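Local coordinates for protein 4-hydroxy-3-methylbut-2-enyl diphosphate reductase (Aquifex aeolicus, PDB 3DNF) that reduces (E)-4-hydroxy-3-methylbut-2-enyl diphosphate to a mixture of isopentenyl and dimethylallyl diphosphate, using an iron-sulfur cluster, in the last step of the non-mevalonate isoprenoid pathway, at residues E8-C13 with W269-V274. Sequence-based numbering, arbitrary orientation.
With F3S (Fe3-s4 cluster), chain E.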
loop_
_atom_site.group_PDB
_atom_site.type_symbol
_atom_site.label_atom_id
_atom_site.label_comp_id
_atom_site.label_asym_id
_atom_site.label_seq_id
_atom_site.Cartn_x
_atom_site.Cartn_y
_atom_site.Cartn_z
ATOM N N GLU B 8 12.503 -28.649 7.143
ATOM C CA GLU B 8 12.056 -28.393 5.794
ATOM C C GLU B 8 12.538 -27.011 5.331
ATOM O O GLU B 8 12.513 -26.043 6.103
ATOM C CB GLU B 8 10.543 -28.485 5.715
ATOM C CG GLU B 8 10.063 -28.880 4.346
ATOM C CD GLU B 8 8.571 -28.673 4.166
ATOM O OE1 GLU B 8 7.863 -28.533 5.187
ATOM O OE2 GLU B 8 8.111 -28.643 2.997
ATOM N N HIS B 9 13.007 -26.939 4.085
ATOM C CA HIS B 9 13.536 -25.693 3.489
ATOM C C HIS B 9 14.936 -25.267 3.975
ATOM O O HIS B 9 15.401 -24.185 3.591
ATOM C CB HIS B 9 12.552 -24.514 3.620
ATOM C CG HIS B 9 11.148 -24.855 3.238
ATOM N ND1 HIS B 9 10.793 -25.201 1.951
ATOM C CD2 HIS B 9 10.017 -24.931 3.976
ATOM C CE1 HIS B 9 9.500 -25.478 1.918
ATOM N NE2 HIS B 9 9.006 -25.311 3.130
ATOM N N ALA B 10 15.612 -26.109 4.773
ATOM C CA ALA B 10 17.013 -25.843 5.134
ATOM C C ALA B 10 17.846 -25.651 3.851
ATOM O O ALA B 10 17.725 -26.437 2.898
ATOM C CB ALA B 10 17.597 -26.972 6.001
ATOM N N GLY B 11 18.630 -24.579 3.799
ATOM C CA GLY B 11 19.617 -24.426 2.738
ATOM C C GLY B 11 19.081 -23.690 1.542
ATOM O O GLY B 11 18.242 -22.782 1.685
ATOM N N PHE B 12 19.580 -24.081 0.352
ATOM C CA PHE B 12 19.328 -23.367 -0.913
ATOM C C PHE B 12 17.838 -23.298 -1.208
ATOM O O PHE B 12 17.101 -24.274 -1.044
ATOM C CB PHE B 12 19.949 -24.097 -2.142
ATOM C CG PHE B 12 21.459 -24.089 -2.219
ATOM C CD1 PHE B 12 22.242 -23.306 -1.378
ATOM C CD2 PHE B 12 22.093 -24.870 -3.198
ATOM C CE1 PHE B 12 23.636 -23.314 -1.487
ATOM C CE2 PHE B 12 23.471 -24.884 -3.321
ATOM C CZ PHE B 12 24.244 -24.102 -2.462
ATOM N N CYS B 13 17.417 -22.141 -1.681
ATOM C CA CYS B 13 16.086 -21.970 -2.234
ATOM C C CYS B 13 15.968 -22.666 -3.590
ATOM O O CYS B 13 16.963 -23.073 -4.217
ATOM C CB CYS B 13 15.824 -20.499 -2.440
ATOM S SG CYS B 13 17.051 -19.873 -3.552
ATOM N N TRP B 269 25.317 -30.804 0.789
ATOM C CA TRP B 269 26.437 -31.661 1.185
ATOM C C TRP B 269 27.057 -31.221 2.505
ATOM O O TRP B 269 27.611 -32.050 3.239
ATOM C CB TRP B 269 27.504 -31.786 0.088
ATOM C CG TRP B 269 28.228 -30.540 -0.250
ATOM C CD1 TRP B 269 27.888 -29.646 -1.219
ATOM C CD2 TRP B 269 29.443 -30.052 0.339
ATOM N NE1 TRP B 269 28.797 -28.635 -1.271
ATOM C CE2 TRP B 269 29.765 -28.848 -0.327
ATOM C CE3 TRP B 269 30.289 -30.510 1.357
ATOM C CZ2 TRP B 269 30.895 -28.091 -0.004
ATOM C CZ3 TRP B 269 31.407 -29.757 1.680
ATOM C CH2 TRP B 269 31.708 -28.565 0.995
ATOM N N ILE B 270 26.969 -29.925 2.801
ATOM C CA ILE B 270 27.419 -29.419 4.109
ATOM C C ILE B 270 26.446 -29.862 5.211
ATOM O O ILE B 270 26.886 -30.304 6.266
ATOM C CB ILE B 270 27.679 -27.888 4.113
ATOM C CG1 ILE B 270 28.959 -27.593 3.325
ATOM C CG2 ILE B 270 27.804 -27.346 5.564
ATOM C CD1 ILE B 270 29.168 -26.123 2.913
ATOM N N ILE B 271 25.140 -29.745 4.958
ATOM C CA ILE B 271 24.122 -30.239 5.899
ATOM C C ILE B 271 24.287 -31.737 6.216
ATOM O O ILE B 271 24.111 -32.161 7.364
ATOM C CB ILE B 271 22.680 -29.952 5.401
ATOM C CG1 ILE B 271 22.486 -28.461 5.098
ATOM C CG2 ILE B 271 21.627 -30.449 6.417
ATOM C CD1 ILE B 271 21.166 -28.153 4.356
ATOM N N GLU B 272 24.634 -32.531 5.207
ATOM C CA GLU B 272 24.903 -33.964 5.412
ATOM C C GLU B 272 26.170 -34.215 6.217
ATOM O O GLU B 272 26.218 -35.152 7.021
ATOM C CB GLU B 272 24.959 -34.717 4.077
ATOM C CG GLU B 272 23.641 -34.696 3.286
ATOM C CD GLU B 272 22.442 -35.192 4.100
ATOM O OE1 GLU B 272 22.558 -36.257 4.734
ATOM O OE2 GLU B 272 21.392 -34.507 4.105
ATOM N N GLN B 273 27.188 -33.383 5.999
ATOM C CA GLN B 273 28.427 -33.442 6.769
ATOM C C GLN B 273 28.141 -33.224 8.249
ATOM O O GLN B 273 28.673 -33.932 9.102
ATOM C CB GLN B 273 29.425 -32.395 6.282
ATOM C CG GLN B 273 30.160 -32.773 5.009
ATOM C CD GLN B 273 31.397 -31.934 4.761
ATOM O OE1 GLN B 273 32.252 -32.312 3.965
ATOM N NE2 GLN B 273 31.499 -30.787 5.434
ATOM N N VAL B 274 27.290 -32.241 8.533
ATOM C CA VAL B 274 26.869 -31.932 9.895
ATOM C C VAL B 274 26.033 -33.074 10.509
ATOM O O VAL B 274 26.303 -33.513 11.636
ATOM C CB VAL B 274 26.132 -30.571 9.950
ATOM C CG1 VAL B 274 25.448 -30.353 11.317
ATOM C CG2 VAL B 274 27.114 -29.445 9.645
HETATM FE FE1 F3S E . 13.399 -17.041 -4.210
HETATM FE FE3 F3S E . 14.477 -17.553 -6.644
HETATM FE FE4 F3S E . 15.598 -18.018 -4.498
HETATM S S1 F3S E . 13.496 -15.618 -5.959
HETATM S S2 F3S E . 15.077 -16.980 -2.663
HETATM S S3 F3S E . 13.820 -19.101 -5.104
HETATM S S4 F3S E . 16.749 -17.652 -6.311
#
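A single methyl, CD1 of Ile-271, makes the contact between segment 269-274 and the loop 8-13, which leads from strand 3-6 toward the iron-sulfur cluster. CD1 meets the side of the Ala-10 methyl, CB, at 4.1 Å, and the carbonyl oxygen O of Ala-10 is about as near to CD1, also at 4.1 Å. The same methyl touches CA of Gly-11 at 4.3 Å. Its reach comes from an extended arm: with CG1 anti to the carbonyl carbon (chi1 -55°) and CD1 continuing away from CA (chi2 169°), the isoleucine projects its longer branch at the loop backbone. Gly-11, with no side chain and a positive phi of 91°, brings its CA directly to the methyl. The patch is small, 78 Å² over both sides, made by van der Waals contact and buried; Ile-260 and Ala-262 of strand 257-262 also pack on Ile-271, while the backbone of Gly-11 is hydrogen-bonded to Ala-262 and its carbonyl oxygen to Arg-199. Farther along the loop, Cys-13 occupies the N-cap position before helix 14-26. Its SG lies between the backbone N and the carbonyl carbon, accepts a backbone N-H of the helix and binds iron FE4 of the cluster at 2.5 Å. The example illustrates how a ligand-bearing loop can rest on its own domain: as is common in open alpha/beta folds, the loop leaves the C-terminal end of a parallel strand and enters a helix, here with a cluster cysteine at the helix start, and the chain's last helix, 268-281, touches the loop through Ile-271 in the trilobal IspH fold.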